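Local coordinates for ABC transporter substrate binding protein (Ribose) (Agrobacterium vitis, PDB 5DKV) that binds a sugar, seen here with alpha-D-tagatopyranose, and probably serves as the solute-binding component of an ABC sugar transporter, at residues D254-K264 and V312-Y322; D159-P170 and G191-N202. All blocks are in the same frame, centred on the assembly; numbering follows the deposited sequence.

Contact 1: D254-K264 and V312-Y322; sequences DAPGSVVDNLK and VTDPAVARFIY. With T6T (alpha-D-tagatopyranose), chain E.
The phenol of Tyr-322 reaches down to Asp-254, and its OH donates to OD2 over 2.6 Å. This bond uses the anti lone pair of the carboxylate oxygen, the one turned away from OD1; the acceptor lies at the edge of the tyrosine ring, while carboxylate and ring planes stand 60° apart. OD1 accepts from O3 of alpha-D-tagatopyranose, also at 2.6 Å, with a weak bond from Leu-229 N besides. Gln-274 ties the arrangement together, its side chain bonding OD2 and its backbone N the tyrosine OH, so Tyr-322 acts as a second-shell residue that helps fix the rotation of a ligand-binding carboxylate. The buried ring lies against the Asp-254 to Ala-255 backbone, with Ala-255 N 3.5 Å above one face, offset toward the rim. A nearly straight bond from Tyr-322 N to Ala-255 O, 2.8 Å, anchors the base of the same side chain. In this type I periplasmic binding protein fold, Asp-254 directly follows strand 249-253, and the chain's C-terminal tail comes back over the loop and helix that succeed it; Tyr-322 thereby also touches helix 40-56. Beyond the tyrosine the packing is apolar, buried at Val-312 and Leu-263 and partly exposed at Val-260 and Ile-321. Ile-321 extends CD1 to Val-260 CG2 at 3.7 Å, the two side chains crossing at about a right angle, whereas Leu-263 CD1 lies 4.2 Å from Val-312 CB, the two side chains running in opposite directions. A chi1 of 64° sets Val-312 CG1 between the backbone N and the carbonyl carbon and leaves CG2 anti to the N, turned to Leu-263 and Val-260. Toward solvent, a water accepts from Gly-257 N at 2.8 Å and donates to Tyr-322 O, linking backbones that do not bond directly there.

Contact 2: D159-P170 and G191-N202; sequences DKGKVYVSNVKP and GITVLETQFNDN
Gly-161, opposite Ile-192, is bonded to the flanking Gly-191 and Thr-193: its N donates to Gly-191 O and its O accepts from Thr-193 N, each over 3.0 Å. Val-163 N to Thr-193 O and Leu-195 N to Val-163 O continue the series. The parallel pairing then breaks. Around Val-165 a water bridges the break, accepting from Val-165 N and donating to Leu-195 O and Thr-197 OG1; the threonine hydroxyl has a further partner in Glu-179. Pairing resumes one residue out of step, with Gln-198 N on Val-165 O and an almost straight bond, 179° at the hydrogen, from Asn-167 N to Gln-198 O. The two strands and helix 173-186 form a right-handed beta-alpha-beta unit of the Rossmann-like lobe, in which 192-199 is the edge strand at this end of the sheet. Asn-167 and Phe-199 point the same way, toward that helix, where Asn-167 ND2 is held by Glu-179 and Thr-175 O, while its OD1 takes Val-168 N at 2.7 Å. The Phe-199 ring lies between Thr-197 CG2 over one face and Pro-170 CD over the centre of the other, a CH-pi contact 3.7 Å from the centroid. From the other side of the sheet, a second water accepts from Ser-166 OG and Asn-200 ND2 and donates to Gln-198 O; ND2 is also hydrogen-bonded to Ser-231 OG. Asn-200 opens an Asx turn, OD1 receiving Asn-202 N at 2.8 Å in the carbonyl plane; its backbone N donates to Asn-167 O, and Asp-201 N donates to Val-168 O. Tyr-164 CE2 meets Gln-198 CG at 3.6 Å, ring and amide planes 80° apart, as Gln-198 NE2 reaches back to Glu-196 O.

How the contacts relate
Contact 2 closes before contact 1 opens, and their centres lie 24 Å apart, with nearest atoms about 8 Å from each other. Contact 2 is part of the large mixed sheet, pairing 161-167, which neighbours 223-226, with edge strand 192-199; contact 1 begins in the loop after 249-253, on the other side of 223-226. Each reaches the sugar pocket at one end, where Asp-254 binds the ligand directly and Asn-202 comes within about 5 Å of it. Asn-228, which also hydrogen-bonds the sugar, links them by touching Asp-254 and hydrogen-bonding Asn-202. The two contacts thus approach the same pocket without touching.

Contact 1: D254-K264 and V312-Y322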
# COMPACT_ATOMS: atom_id res chain seq x y z
N ASP A 254 4.57 -3.88 -4.44
CA ASP A 254 5.32 -2.63 -4.31
C ASP A 254 6.65 -2.71 -5.07
O ASP A 254 7.02 -3.77 -5.59
CB ASP A 254 5.51 -2.22 -2.84
CG ASP A 254 4.18 -1.87 -2.18
OD1 ASP A 254 3.84 -2.48 -1.13
OD2 ASP A 254 3.48 -0.99 -2.74
N ALA A 255 7.30 -1.57 -5.21
CA ALA A 255 8.47 -1.46 -6.09
C ALA A 255 9.56 -0.57 -5.50
O ALA A 255 9.86 0.51 -6.03
CB ALA A 255 8.05 -0.96 -7.45
N PRO A 256 10.18 -1.01 -4.40
CA PRO A 256 11.34 -0.27 -3.92
C PRO A 256 12.50 -0.39 -4.91
O PRO A 256 12.48 -1.26 -5.79
CB PRO A 256 11.67 -0.95 -2.60
CG PRO A 256 11.13 -2.31 -2.71
CD PRO A 256 9.91 -2.22 -3.60
N GLY A 257 13.51 0.45 -4.75
CA GLY A 257 14.64 0.47 -5.65
C GLY A 257 15.30 -0.87 -5.86
O GLY A 257 15.84 -1.14 -6.93
N SER A 258 15.28 -1.71 -4.83
CA SER A 258 15.89 -3.03 -4.89
C SER A 258 15.29 -3.93 -5.98
O SER A 258 15.91 -4.93 -6.34
CB SER A 258 15.75 -3.73 -3.54
OG SER A 258 14.41 -3.68 -3.10
N VAL A 259 14.11 -3.61 -6.52
CA VAL A 259 13.52 -4.51 -7.51
C VAL A 259 14.35 -4.55 -8.79
O VAL A 259 14.27 -5.51 -9.54
CB VAL A 259 12.04 -4.16 -7.88
CG1 VAL A 259 11.14 -4.24 -6.66
CG2 VAL A 259 11.94 -2.81 -8.62
N VAL A 260 15.11 -3.50 -9.08
CA VAL A 260 15.95 -3.51 -10.27
C VAL A 260 16.96 -4.65 -10.21
O VAL A 260 16.97 -5.50 -11.10
CB VAL A 260 16.67 -2.19 -10.48
CG1 VAL A 260 17.49 -2.24 -11.78
CG2 VAL A 260 15.67 -1.05 -10.55
N ASP A 261 17.80 -4.70 -9.18
CA ASP A 261 18.75 -5.80 -9.04
C ASP A 261 18.04 -7.14 -8.86
O ASP A 261 18.47 -8.13 -9.41
CB ASP A 261 19.70 -5.57 -7.86
CG ASP A 261 20.67 -4.42 -8.10
OD1 ASP A 261 20.66 -3.86 -9.22
OD2 ASP A 261 21.44 -4.09 -7.18
N ASN A 262 16.92 -7.16 -8.12
CA ASN A 262 16.31 -8.47 -7.82
C ASN A 262 15.57 -9.05 -9.04
O ASN A 262 15.54 -10.26 -9.22
CB ASN A 262 15.38 -8.35 -6.61
CG ASN A 262 16.15 -8.19 -5.31
OD1 ASN A 262 17.34 -8.52 -5.24
ND2 ASN A 262 15.48 -7.70 -4.26
N LEU A 263 15.01 -8.20 -9.90
CA LEU A 263 14.50 -8.69 -11.17
C LEU A 263 15.63 -9.17 -12.07
O LEU A 263 15.53 -10.22 -12.69
CB LEU A 263 13.69 -7.61 -11.89
CG LEU A 263 12.32 -7.33 -11.27
CD1 LEU A 263 11.78 -5.99 -11.80
CD2 LEU A 263 11.35 -8.47 -11.55
N LYS A 264 16.70 -8.38 -12.15
CA LYS A 264 17.83 -8.71 -13.04
C LYS A 264 18.45 -10.06 -12.72
O LYS A 264 18.79 -10.83 -13.62
CB LYS A 264 18.91 -7.62 -12.96
CG LYS A 264 18.98 -6.71 -14.17
CD LYS A 264 18.57 -5.26 -13.87
CE LYS A 264 17.09 -4.98 -14.12
NZ LYS A 264 16.72 -5.46 -15.51
N VAL A 312 11.67 -3.37 -16.99
CA VAL A 312 12.11 -2.50 -15.90
C VAL A 312 13.03 -1.41 -16.48
O VAL A 312 13.31 -0.42 -15.81
CB VAL A 312 12.82 -3.30 -14.79
CG1 VAL A 312 14.09 -3.94 -15.31
CG2 VAL A 312 13.11 -2.44 -13.56
N THR A 313 13.49 -1.60 -17.72
CA THR A 313 14.27 -0.57 -18.42
C THR A 313 13.43 0.21 -19.46
O THR A 313 13.94 1.07 -20.18
CB THR A 313 15.56 -1.20 -19.07
OG1 THR A 313 15.26 -2.43 -19.77
CG2 THR A 313 16.58 -1.52 -18.00
N ASP A 314 12.14 -0.07 -19.53
CA ASP A 314 11.26 0.77 -20.31
C ASP A 314 11.09 2.08 -19.51
O ASP A 314 10.82 2.05 -18.31
CB ASP A 314 9.91 0.10 -20.53
CG ASP A 314 9.10 0.79 -21.60
OD1 ASP A 314 7.86 0.87 -21.48
OD2 ASP A 314 9.73 1.24 -22.58
N PRO A 315 11.28 3.24 -20.16
CA PRO A 315 11.20 4.47 -19.35
C PRO A 315 9.86 4.74 -18.70
O PRO A 315 9.82 5.21 -17.56
CB PRO A 315 11.52 5.59 -20.36
CG PRO A 315 11.58 4.92 -21.74
CD PRO A 315 11.87 3.48 -21.49
N ALA A 316 8.79 4.49 -19.44
CA ALA A 316 7.45 4.64 -18.91
C ALA A 316 7.24 3.74 -17.69
O ALA A 316 6.33 3.99 -16.91
CB ALA A 316 6.42 4.31 -19.99
N VAL A 317 8.05 2.70 -17.55
CA VAL A 317 7.90 1.75 -16.43
C VAL A 317 8.79 2.10 -15.25
O VAL A 317 8.32 2.13 -14.11
CB VAL A 317 8.21 0.29 -16.89
CG1 VAL A 317 8.11 -0.67 -15.74
CG2 VAL A 317 7.25 -0.13 -17.98
N ALA A 318 10.07 2.37 -15.51
CA ALA A 318 11.03 2.62 -14.43
C ALA A 318 10.67 3.83 -13.58
O ALA A 318 11.05 3.92 -12.42
CB ALA A 318 12.43 2.79 -15.01
N ARG A 319 9.94 4.76 -14.17
CA ARG A 319 9.51 5.95 -13.45
C ARG A 319 8.54 5.62 -12.32
O ARG A 319 8.25 6.49 -11.49
CB ARG A 319 8.85 6.93 -14.40
CG ARG A 319 7.59 6.41 -15.04
CD ARG A 319 7.17 7.32 -16.19
NE ARG A 319 5.92 6.90 -16.83
CZ ARG A 319 4.76 7.54 -16.74
NH1 ARG A 319 4.64 8.66 -16.03
NH2 ARG A 319 3.70 7.05 -17.37
N PHE A 320 8.02 4.39 -12.30
CA PHE A 320 7.08 3.96 -11.24
C PHE A 320 7.81 3.28 -10.07
O PHE A 320 7.20 2.99 -9.02
CB PHE A 320 6.01 3.03 -11.80
CG PHE A 320 5.00 3.74 -12.65
CD1 PHE A 320 3.95 4.42 -12.05
CD2 PHE A 320 5.11 3.76 -14.03
CE1 PHE A 320 3.03 5.09 -12.81
CE2 PHE A 320 4.17 4.43 -14.81
CZ PHE A 320 3.14 5.10 -14.20
N ILE A 321 9.11 3.05 -10.22
CA ILE A 321 9.89 2.55 -9.11
C ILE A 321 9.84 3.63 -8.01
O ILE A 321 9.95 4.83 -8.29
CB ILE A 321 11.33 2.20 -9.53
CG1 ILE A 321 11.30 1.04 -10.52
CG2 ILE A 321 12.15 1.84 -8.30
CD1 ILE A 321 12.58 0.87 -11.31
N TYR A 322 9.63 3.20 -6.77
CA TYR A 322 9.38 4.15 -5.68
C TYR A 322 10.63 4.93 -5.30
O TYR A 322 11.76 4.44 -5.40
CB TYR A 322 8.86 3.44 -4.44
CG TYR A 322 7.55 2.68 -4.55
CD1 TYR A 322 6.80 2.65 -5.71
CD2 TYR A 322 7.06 2.00 -3.45
CE1 TYR A 322 5.61 1.93 -5.77
CE2 TYR A 322 5.89 1.28 -3.50
CZ TYR A 322 5.17 1.25 -4.67
OH TYR A 322 3.99 0.56 -4.74
O3 T6T E . 1.91 -1.72 0.51
C3 T6T E . 1.99 -0.40 1.02
C4 T6T E . 0.66 0.04 1.44
O4 T6T E . -0.24 0.05 0.27
C5 T6T E . 0.14 -0.84 2.49
O5 T6T E . -1.12 -0.36 3.00
C6 T6T E . 1.05 -0.88 3.70
O6 T6T E . 2.39 -1.27 3.27
C2 T6T E . 2.92 -0.38 2.25
O2 T6T E . 2.99 0.95 2.71
C1 T6T E . 4.27 -0.93 2.02
O1 T6T E . 4.97 -0.22 1.05
O HOH W 1 12.66 2.44 -3.00

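Contact 2: D159-P170 and G191-N202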
# COMPACT_ATOMS: atom_id res chain seq x y z
N ASP A 159 1.73 -22.95 -13.38
CA ASP A 159 0.35 -23.26 -13.05
C ASP A 159 0.18 -24.52 -12.20
O ASP A 159 -0.89 -25.12 -12.18
CB ASP A 159 -0.50 -23.35 -14.33
CG ASP A 159 -1.95 -22.93 -14.10
OD1 ASP A 159 -2.21 -22.33 -13.05
OD2 ASP A 159 -2.81 -23.18 -14.96
N LYS A 160 1.21 -24.87 -11.45
CA LYS A 160 1.09 -25.95 -10.46
C LYS A 160 2.11 -25.77 -9.35
O LYS A 160 3.17 -25.16 -9.54
CB LYS A 160 1.27 -27.32 -11.11
CG LYS A 160 2.60 -27.48 -11.81
CD LYS A 160 2.72 -28.83 -12.50
CE LYS A 160 4.10 -29.01 -13.11
NZ LYS A 160 4.35 -30.41 -13.57
N GLY A 161 1.78 -26.32 -8.18
CA GLY A 161 2.73 -26.41 -7.09
C GLY A 161 2.30 -25.63 -5.86
O GLY A 161 1.26 -24.95 -5.87
N LYS A 162 3.12 -25.72 -4.82
CA LYS A 162 2.82 -25.12 -3.52
C LYS A 162 3.27 -23.66 -3.45
O LYS A 162 4.41 -23.34 -3.77
CB LYS A 162 3.50 -25.87 -2.38
CG LYS A 162 3.05 -27.34 -2.10
CD LYS A 162 4.16 -28.02 -1.24
CE LYS A 162 3.86 -29.40 -0.61
NZ LYS A 162 4.99 -29.84 0.34
N VAL A 163 2.39 -22.80 -2.96
CA VAL A 163 2.71 -21.38 -2.75
C VAL A 163 2.15 -20.93 -1.41
O VAL A 163 1.37 -21.64 -0.80
CB VAL A 163 2.12 -20.46 -3.87
CG1 VAL A 163 2.60 -20.88 -5.24
CG2 VAL A 163 0.59 -20.47 -3.83
N TYR A 164 2.53 -19.74 -0.97
CA TYR A 164 1.89 -19.12 0.17
C TYR A 164 2.01 -17.61 0.07
O TYR A 164 2.83 -17.10 -0.68
CB TYR A 164 2.48 -19.62 1.50
CG TYR A 164 3.85 -19.06 1.83
CD1 TYR A 164 4.98 -19.61 1.29
CD2 TYR A 164 3.98 -17.97 2.67
CE1 TYR A 164 6.23 -19.10 1.59
CE2 TYR A 164 5.23 -17.45 2.99
CZ TYR A 164 6.35 -18.03 2.43
OH TYR A 164 7.62 -17.54 2.70
N VAL A 165 1.16 -16.93 0.83
CA VAL A 165 1.19 -15.49 0.95
C VAL A 165 1.99 -15.08 2.20
O VAL A 165 1.73 -15.55 3.32
CB VAL A 165 -0.22 -14.90 1.06
CG1 VAL A 165 -0.17 -13.35 1.17
CG2 VAL A 165 -1.12 -15.34 -0.13
N SER A 166 2.97 -14.22 1.98
CA SER A 166 3.70 -13.57 3.04
C SER A 166 2.99 -12.24 3.25
O SER A 166 2.92 -11.44 2.33
CB SER A 166 5.18 -13.41 2.66
OG SER A 166 5.89 -12.60 3.56
N ASN A 167 2.43 -12.04 4.43
CA ASN A 167 1.61 -10.87 4.70
C ASN A 167 1.95 -10.20 6.02
O ASN A 167 2.80 -10.69 6.78
CB ASN A 167 0.14 -11.26 4.68
CG ASN A 167 -0.76 -10.16 4.20
OD1 ASN A 167 -0.35 -9.00 4.09
ND2 ASN A 167 -1.99 -10.51 3.89
N VAL A 168 1.31 -9.07 6.27
CA VAL A 168 1.68 -8.23 7.40
C VAL A 168 1.03 -8.71 8.70
O VAL A 168 1.70 -9.26 9.58
CB VAL A 168 1.29 -6.75 7.11
CG1 VAL A 168 1.66 -5.86 8.28
CG2 VAL A 168 1.99 -6.27 5.87
N LYS A 169 -0.28 -8.50 8.79
CA LYS A 169 -1.03 -8.78 10.01
C LYS A 169 -2.50 -8.79 9.63
O LYS A 169 -2.92 -7.95 8.84
CB LYS A 169 -0.67 -7.70 11.05
CG LYS A 169 -1.76 -6.96 11.77
CD LYS A 169 -1.47 -5.45 11.87
CE LYS A 169 -0.18 -5.11 12.60
NZ LYS A 169 -0.11 -3.63 12.87
N PRO A 170 -3.30 -9.73 10.18
CA PRO A 170 -4.74 -9.66 9.91
C PRO A 170 -5.32 -8.29 10.25
O PRO A 170 -4.92 -7.68 11.25
CB PRO A 170 -5.35 -10.72 10.83
CG PRO A 170 -4.22 -11.65 11.15
CD PRO A 170 -2.96 -10.82 11.12
N GLY A 191 -4.23 -27.06 -9.81
CA GLY A 191 -2.92 -27.67 -9.61
C GLY A 191 -2.09 -26.94 -8.57
O GLY A 191 -1.02 -27.40 -8.18
N ILE A 192 -2.59 -25.79 -8.11
CA ILE A 192 -1.85 -24.98 -7.14
C ILE A 192 -2.40 -25.18 -5.73
O ILE A 192 -3.61 -25.16 -5.51
CB ILE A 192 -1.91 -23.48 -7.54
CG1 ILE A 192 -1.11 -23.28 -8.84
CG2 ILE A 192 -1.33 -22.58 -6.43
CD1 ILE A 192 -1.10 -21.85 -9.37
N THR A 193 -1.49 -25.37 -4.80
CA THR A 193 -1.82 -25.51 -3.39
C THR A 193 -1.41 -24.24 -2.66
O THR A 193 -0.25 -23.84 -2.73
CB THR A 193 -1.09 -26.71 -2.76
OG1 THR A 193 -1.43 -27.91 -3.46
CG2 THR A 193 -1.45 -26.87 -1.28
N VAL A 194 -2.36 -23.61 -1.97
CA VAL A 194 -2.04 -22.44 -1.18
C VAL A 194 -1.86 -22.85 0.27
O VAL A 194 -2.81 -23.24 0.95
CB VAL A 194 -3.14 -21.36 -1.29
CG1 VAL A 194 -2.76 -20.12 -0.51
CG2 VAL A 194 -3.35 -20.98 -2.75
N LEU A 195 -0.61 -22.76 0.73
CA LEU A 195 -0.27 -23.09 2.11
C LEU A 195 -0.69 -21.93 3.03
O LEU A 195 -1.10 -20.87 2.56
CB LEU A 195 1.23 -23.36 2.24
CG LEU A 195 1.81 -24.44 1.31
CD1 LEU A 195 3.33 -24.55 1.52
CD2 LEU A 195 1.17 -25.77 1.54
N GLU A 196 -0.55 -22.13 4.34
CA GLU A 196 -0.97 -21.11 5.30
C GLU A 196 -0.19 -19.81 5.15
O GLU A 196 1.03 -19.79 5.01
CB GLU A 196 -0.83 -21.64 6.74
CG GLU A 196 -1.49 -20.74 7.77
CD GLU A 196 -1.46 -21.31 9.17
OE1 GLU A 196 -1.04 -22.47 9.35
OE2 GLU A 196 -1.86 -20.59 10.11
N THR A 197 -0.93 -18.71 5.18
CA THR A 197 -0.34 -17.38 5.20
C THR A 197 0.60 -17.21 6.38
O THR A 197 0.28 -17.62 7.50
CB THR A 197 -1.45 -16.33 5.24
OG1 THR A 197 -2.26 -16.50 4.07
CG2 THR A 197 -0.88 -14.91 5.29
N GLN A 198 1.74 -16.59 6.12
CA GLN A 198 2.71 -16.25 7.15
C GLN A 198 2.68 -14.75 7.42
O GLN A 198 2.87 -13.95 6.50
CB GLN A 198 4.11 -16.65 6.70
CG GLN A 198 4.25 -18.12 6.38
CD GLN A 198 4.03 -18.97 7.59
OE1 GLN A 198 4.77 -18.86 8.58
NE2 GLN A 198 3.01 -19.82 7.54
N PHE A 199 2.43 -14.37 8.67
CA PHE A 199 2.30 -12.96 9.02
C PHE A 199 3.56 -12.47 9.69
O PHE A 199 4.02 -13.07 10.65
CB PHE A 199 1.10 -12.73 9.94
CG PHE A 199 -0.23 -12.92 9.24
CD1 PHE A 199 -0.69 -11.96 8.38
CD2 PHE A 199 -1.00 -14.06 9.45
CE1 PHE A 199 -1.91 -12.11 7.72
CE2 PHE A 199 -2.22 -14.22 8.79
CZ PHE A 199 -2.67 -13.25 7.93
N ASN A 200 4.14 -11.39 9.16
CA ASN A 200 5.45 -10.93 9.63
C ASN A 200 5.43 -9.63 10.43
O ASN A 200 6.48 -9.14 10.85
CB ASN A 200 6.40 -10.74 8.44
CG ASN A 200 5.81 -9.83 7.35
OD1 ASN A 200 5.38 -8.72 7.62
ND2 ASN A 200 5.77 -10.32 6.11
N ASP A 201 4.24 -9.08 10.65
CA ASP A 201 4.08 -7.82 11.39
C ASP A 201 4.87 -6.64 10.78
O ASP A 201 5.34 -5.74 11.50
CB ASP A 201 4.49 -8.03 12.86
CG ASP A 201 3.84 -7.02 13.79
OD1 ASP A 201 4.47 -6.67 14.81
OD2 ASP A 201 2.71 -6.58 13.50
N ASN A 202 5.00 -6.67 9.46
CA ASN A 202 5.68 -5.68 8.64
C ASN A 202 7.21 -5.71 8.74
O ASN A 202 7.87 -4.75 8.36
CB ASN A 202 5.18 -4.27 8.95
CG ASN A 202 4.93 -3.44 7.70
OD1 ASN A 202 4.71 -3.98 6.61
ND2 ASN A 202 4.96 -2.13 7.85
O HOH W 2 -3.69 -25.22 -11.92
O HOH W 3 -1.11 -18.17 2.03
O HOH W 4 5.59 -13.26 6.19